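PDB 1VMJ: uncharacterized protein from Thermotoga maritima, which is of unknown function but belongs to the YjbQ (UPF0047) family and has been put forward as a possible thiamin phosphate synthase. Local coordinates for residues A[31-34]-A[35-38]; A[53-57]-A[58-62]. One frame throughout, in Å; residues are numbered along the deposited sequence.

Contact 1: A[31-34]-A[35-38]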
loop_
_atom_site.group_PDB
_atom_site.type_symbol
_atom_site.label_atom_id
_atom_site.label_comp_id
_atom_site.label_asym_id
_atom_site.label_seq_id
_atom_site.Cartn_x
_atom_site.Cartn_y
_atom_site.Cartn_z
ATOM N N ILE A 31 -8.379 -5.287 15.088
ATOM C CA ILE A 31 -8.405 -4.442 16.275
ATOM C C ILE A 31 -8.357 -2.977 15.870
ATOM O O ILE A 31 -7.453 -2.575 15.169
ATOM C CB ILE A 31 -7.230 -4.770 17.206
ATOM C CG1 ILE A 31 -7.329 -6.226 17.668
ATOM C CG2 ILE A 31 -7.211 -3.816 18.417
ATOM C CD1 ILE A 31 -6.196 -6.676 18.514
ATOM N N ASN A 32 -9.352 -2.194 16.294
ATOM C CA ASN A 32 -9.364 -0.758 16.008
ATOM C C ASN A 32 -8.301 -0.078 16.878
ATOM O O ASN A 32 -8.381 -0.067 18.099
ATOM C CB ASN A 32 -10.759 -0.159 16.245
ATOM C CG ASN A 32 -10.881 1.242 15.764
ATOM O OD1 ASN A 32 -9.892 1.976 15.703
ATOM N ND2 ASN A 32 -12.110 1.644 15.424
ATOM N N ILE A 33 -7.281 0.485 16.230
ATOM C CA ILE A 33 -6.171 1.152 16.930
ATOM C C ILE A 33 -6.198 2.685 16.786
ATOM O O ILE A 33 -5.283 3.389 17.221
ATOM C CB ILE A 33 -4.779 0.607 16.490
ATOM C CG1 ILE A 33 -4.473 0.855 15.016
ATOM C CG2 ILE A 33 -4.721 -0.858 16.878
ATOM C CD1 ILE A 33 -3.037 0.416 14.650
ATOM N N THR A 34 -7.268 3.218 16.186
ATOM C CA THR A 34 -7.362 4.637 15.989
ATOM C C THR A 34 -7.110 5.459 17.249
ATOM O O THR A 34 -6.329 6.418 17.196
ATOM C CB THR A 34 -8.699 5.052 15.340
ATOM O OG1 THR A 34 -9.063 4.143 14.294
ATOM C CG2 THR A 34 -8.594 6.455 14.792
ATOM N N PRO A 35 -7.750 5.098 18.376
ATOM C CA PRO A 35 -7.500 5.903 19.575
ATOM C C PRO A 35 -6.054 5.896 20.073
ATOM O O PRO A 35 -5.599 6.869 20.682
ATOM C CB PRO A 35 -8.440 5.302 20.607
ATOM C CG PRO A 35 -9.478 4.574 19.809
ATOM C CD PRO A 35 -8.760 4.065 18.614
ATOM N N LEU A 36 -5.336 4.810 19.830
ATOM C CA LEU A 36 -3.933 4.725 20.218
ATOM C C LEU A 36 -3.107 5.693 19.373
ATOM O O LEU A 36 -2.289 6.453 19.902
ATOM C CB LEU A 36 -3.431 3.285 20.072
ATOM C CG LEU A 36 -4.190 2.229 20.889
ATOM C CD1 LEU A 36 -3.613 0.868 20.571
ATOM C CD2 LEU A 36 -4.160 2.492 22.345
ATOM N N LEU A 37 -3.333 5.681 18.061
ATOM C CA LEU A 37 -2.682 6.619 17.152
ATOM C C LEU A 37 -2.984 8.088 17.494
ATOM O O LEU A 37 -2.104 8.945 17.461
ATOM C CB LEU A 37 -3.023 6.287 15.694
ATOM C CG LEU A 37 -2.087 5.280 15.030
ATOM C CD1 LEU A 37 -2.060 3.965 15.702
ATOM C CD2 LEU A 37 -2.530 5.126 13.580
ATOM N N GLU A 38 -4.220 8.367 17.879
ATOM C CA GLU A 38 -4.589 9.711 18.312
ATOM C C GLU A 38 -3.716 10.156 19.497
ATOM O O GLU A 38 -3.254 11.307 19.542
ATOM C CB GLU A 38 -6.070 9.738 18.691
ATOM C CG GLU A 38 -6.972 9.633 17.470
ATOM C CD GLU A 38 -8.457 9.558 17.804
ATOM O OE1 GLU A 38 -8.829 9.010 18.862
ATOM O OE2 GLU A 38 -9.252 10.030 16.972
#

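Contact 2: A[53-57]-A[58-62]. With SO4 (sulfate ion), chain C.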
loop_
_atom_site.group_PDB
_atom_site.type_symbol
_atom_site.label_atom_id
_atom_site.label_comp_id
_atom_site.label_asym_id
_atom_site.label_seq_id
_atom_site.Cartn_x
_atom_site.Cartn_y
_atom_site.Cartn_z
ATOM N N CYS A 53 2.232 4.089 10.121
ATOM C CA CYS A 53 1.909 3.033 11.024
ATOM C C CYS A 53 1.940 1.720 10.260
ATOM O O CYS A 53 1.159 1.527 9.311
ATOM C CB CYS A 53 0.530 3.270 11.625
ATOM S SG CYS A 53 0.066 2.012 12.830
ATOM N N ASN A 54 2.813 0.812 10.694
ATOM C CA ASN A 54 3.009 -0.438 9.987
ATOM C C ASN A 54 3.106 -1.631 10.905
ATOM O O ASN A 54 3.559 -1.528 12.026
ATOM C CB ASN A 54 4.212 -0.366 9.045
ATOM C CG ASN A 54 5.552 -0.326 9.776
ATOM O OD1 ASN A 54 6.093 0.756 10.022
ATOM N ND2 ASN A 54 6.122 -1.506 10.102
ATOM N N ALA A 55 2.670 -2.783 10.376
ATOM C CA ALA A 55 2.904 -4.057 11.031
ATOM C C ALA A 55 4.398 -4.356 10.935
ATOM O O ALA A 55 4.965 -4.297 9.852
ATOM C CB ALA A 55 2.103 -5.117 10.361
ATOM N N MET A 56 5.012 -4.702 12.065
ATOM C CA MET A 56 6.428 -5.061 12.097
ATOM C C MET A 56 6.629 -6.537 11.816
ATOM O O MET A 56 7.754 -6.995 11.680
ATOM C CB MET A 56 7.032 -4.709 13.440
ATOM C CG MET A 56 6.911 -3.248 13.754
ATOM S SD MET A 56 7.831 -2.738 15.228
ATOM C CE MET A 56 9.485 -2.535 14.595
ATOM N N HIS A 57 5.532 -7.269 11.737
ATOM C CA HIS A 57 5.539 -8.703 11.422
ATOM C C HIS A 57 4.948 -8.898 10.052
ATOM O O HIS A 57 4.098 -8.133 9.603
ATOM C CB HIS A 57 4.783 -9.458 12.512
ATOM C CG HIS A 57 5.477 -9.384 13.826
ATOM N ND1 HIS A 57 6.289 -10.384 14.312
ATOM C CD2 HIS A 57 5.533 -8.375 14.722
ATOM C CE1 HIS A 57 6.819 -9.980 15.461
ATOM N NE2 HIS A 57 6.374 -8.767 15.727
ATOM N N ILE A 58 5.414 -9.936 9.376
ATOM C CA ILE A 58 5.128 -10.138 7.959
ATOM C C ILE A 58 3.901 -11.014 7.722
ATOM O O ILE A 58 3.632 -11.423 6.582
ATOM C CB ILE A 58 6.402 -10.653 7.220
ATOM C CG1 ILE A 58 6.892 -11.960 7.845
ATOM C CG2 ILE A 58 7.507 -9.592 7.251
ATOM C CD1 ILE A 58 8.049 -12.604 7.120
ATOM N N THR A 59 3.158 -11.258 8.805
ATOM C CA THR A 59 1.915 -12.005 8.814
ATOM C C THR A 59 0.760 -11.195 9.404
ATOM O O THR A 59 -0.247 -11.759 9.852
ATOM C CB THR A 59 2.073 -13.278 9.633
ATOM O OG1 THR A 59 2.611 -12.947 10.912
ATOM C CG2 THR A 59 2.995 -14.232 8.922
ATOM N N ALA A 60 0.905 -9.874 9.382
ATOM C CA ALA A 60 -0.113 -8.984 9.886
ATOM C C ALA A 60 -0.107 -7.684 9.107
ATOM O O ALA A 60 0.801 -7.384 8.329
ATOM C CB ALA A 60 0.110 -8.735 11.347
ATOM N N SER A 61 -1.182 -6.923 9.281
ATOM C CA SER A 61 -1.435 -5.704 8.507
ATOM C C SER A 61 -1.782 -4.534 9.376
ATOM O O SER A 61 -2.296 -4.705 10.468
ATOM C CB SER A 61 -2.633 -5.914 7.568
ATOM O OG SER A 61 -2.329 -6.876 6.580
ATOM N N VAL A 62 -1.544 -3.336 8.846
ATOM C CA VAL A 62 -2.210 -2.122 9.313
ATOM C C VAL A 62 -2.926 -1.502 8.110
ATOM O O VAL A 62 -2.353 -1.360 7.041
ATOM C CB VAL A 62 -1.254 -1.135 9.936
ATOM C CG1 VAL A 62 -1.963 0.152 10.279
ATOM C CG2 VAL A 62 -0.625 -1.722 11.188
HETATM S S SO4 C . 6.498 -12.820 11.671
HETATM O O1 SO4 C . 6.783 -12.977 13.084
HETATM O O2 SO4 C . 7.103 -13.874 10.879
HETATM O O3 SO4 C . 7.060 -11.548 11.177
HETATM O O4 SO4 C . 5.069 -12.802 11.545
#

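Contact 1: A[31-34]-A[35-38]
The carbonyl oxygen of Ile33 is gripped by two backbone donors from the next turn. Leu37 N lies 3.1 Å from Ile33 O in an almost straight bond (170° at the hydrogen), whereas Leu36 N makes only a weak, bent one to the same atom. One residue on, Glu38 N donates to Thr34 O at 3.0 Å, and the CG of Glu38 settles against that oxygen as well. These bonds open helix 34-44, with Ile33 as its N-cap residue. Ile33 has no side-chain acceptor to offer; Asn32, the last residue of strand 29-32, takes the N-H of the first helix residue. Its OD1 accepts from Thr34 N at 2.9 Å, closing an Asx turn, and from Thr34 OG1 at 2.7 Å, the hydroxyl tilted a little out of the carbonyl plane. The amide is brought there by CG standing anti to the backbone N (chi1 -171°), and ND2 is fixed on its other side by Asp67 and Gln130, which leaves the group little freedom to turn. Pro35, with no N-H to give, fits the first turn, though tightly: its CD sits 3.4 Å from Thr34 CB. On the buried face, Ile33 CD1 meets Leu37 CD1 at 3.8 Å, the two side chains crossing obliquely; Ile33 also packs on Phe22 and Leu37 on Leu20, both of strand 14-22.

Contact 2: A[53-57]-A[58-62]
His57, Ile58 and Thr59 curl round a sulfate ion and give it three hydrogen bonds, each to a different oxygen. His57 ND1 meets O1 at 2.9 Å in a virtually straight bond, with the sulfur in the plane of the ring at its edge. Ile58 N donates to O3 at 2.9 Å, and Thr59 OG1 reaches O4 at a short 2.5 Å; with chi1 at 52° the hydroxyl lies between the backbone N and the carbonyl carbon, facing the ion. Were His57 exchanged for an alanine, sulfate O1 would probably lose its straight imidazole donor and a gap open at that flank. Arg140 adds a fourth bond, and Lys142 holds Thr59 OG1. Behind the loop, strands 53-55 and 60-62 run antiparallel, axes 5.3 Å apart, but belong to different sheets, five-stranded and three-stranded, and meet by packing, without backbone hydrogen bonds. Ala55 CB rests 3.3 Å from Ala60 O, and Val62 straddles the far end, CG1 against Cys53 SG at 3.8 Å and CG2 over Ala55 N. Backbone, hydroxyl, imidazole and guanidinium donors converge on one tetrahedral anion, which probably comes from the crystallisation liquor; the arrangement is consistent with a pocket for a phosphate-like group.

In the fold
Contacts 1 and 2 follow in series along the chain, helix 34-44 leading into strand 49-55, and their centres lie 14 Å apart. They meet at Cys53: its SG is 3.9 Å from Ile33 CD1 and 4.1 Å from Leu37 CD1, so the start of the helix packs on the strand that runs up to the sulfate loop. Val131, on the strand between 29-32 and 60-65, touches Ile33, Leu37 and Val62, tying both contacts to one sheet. Ligands concern contact 2: Thr59 has its side chain about 5 Å from a bound sodium ion, and His104, one of the residues holding sodium with His93 and Asn100, packs on Ile58 and Thr59.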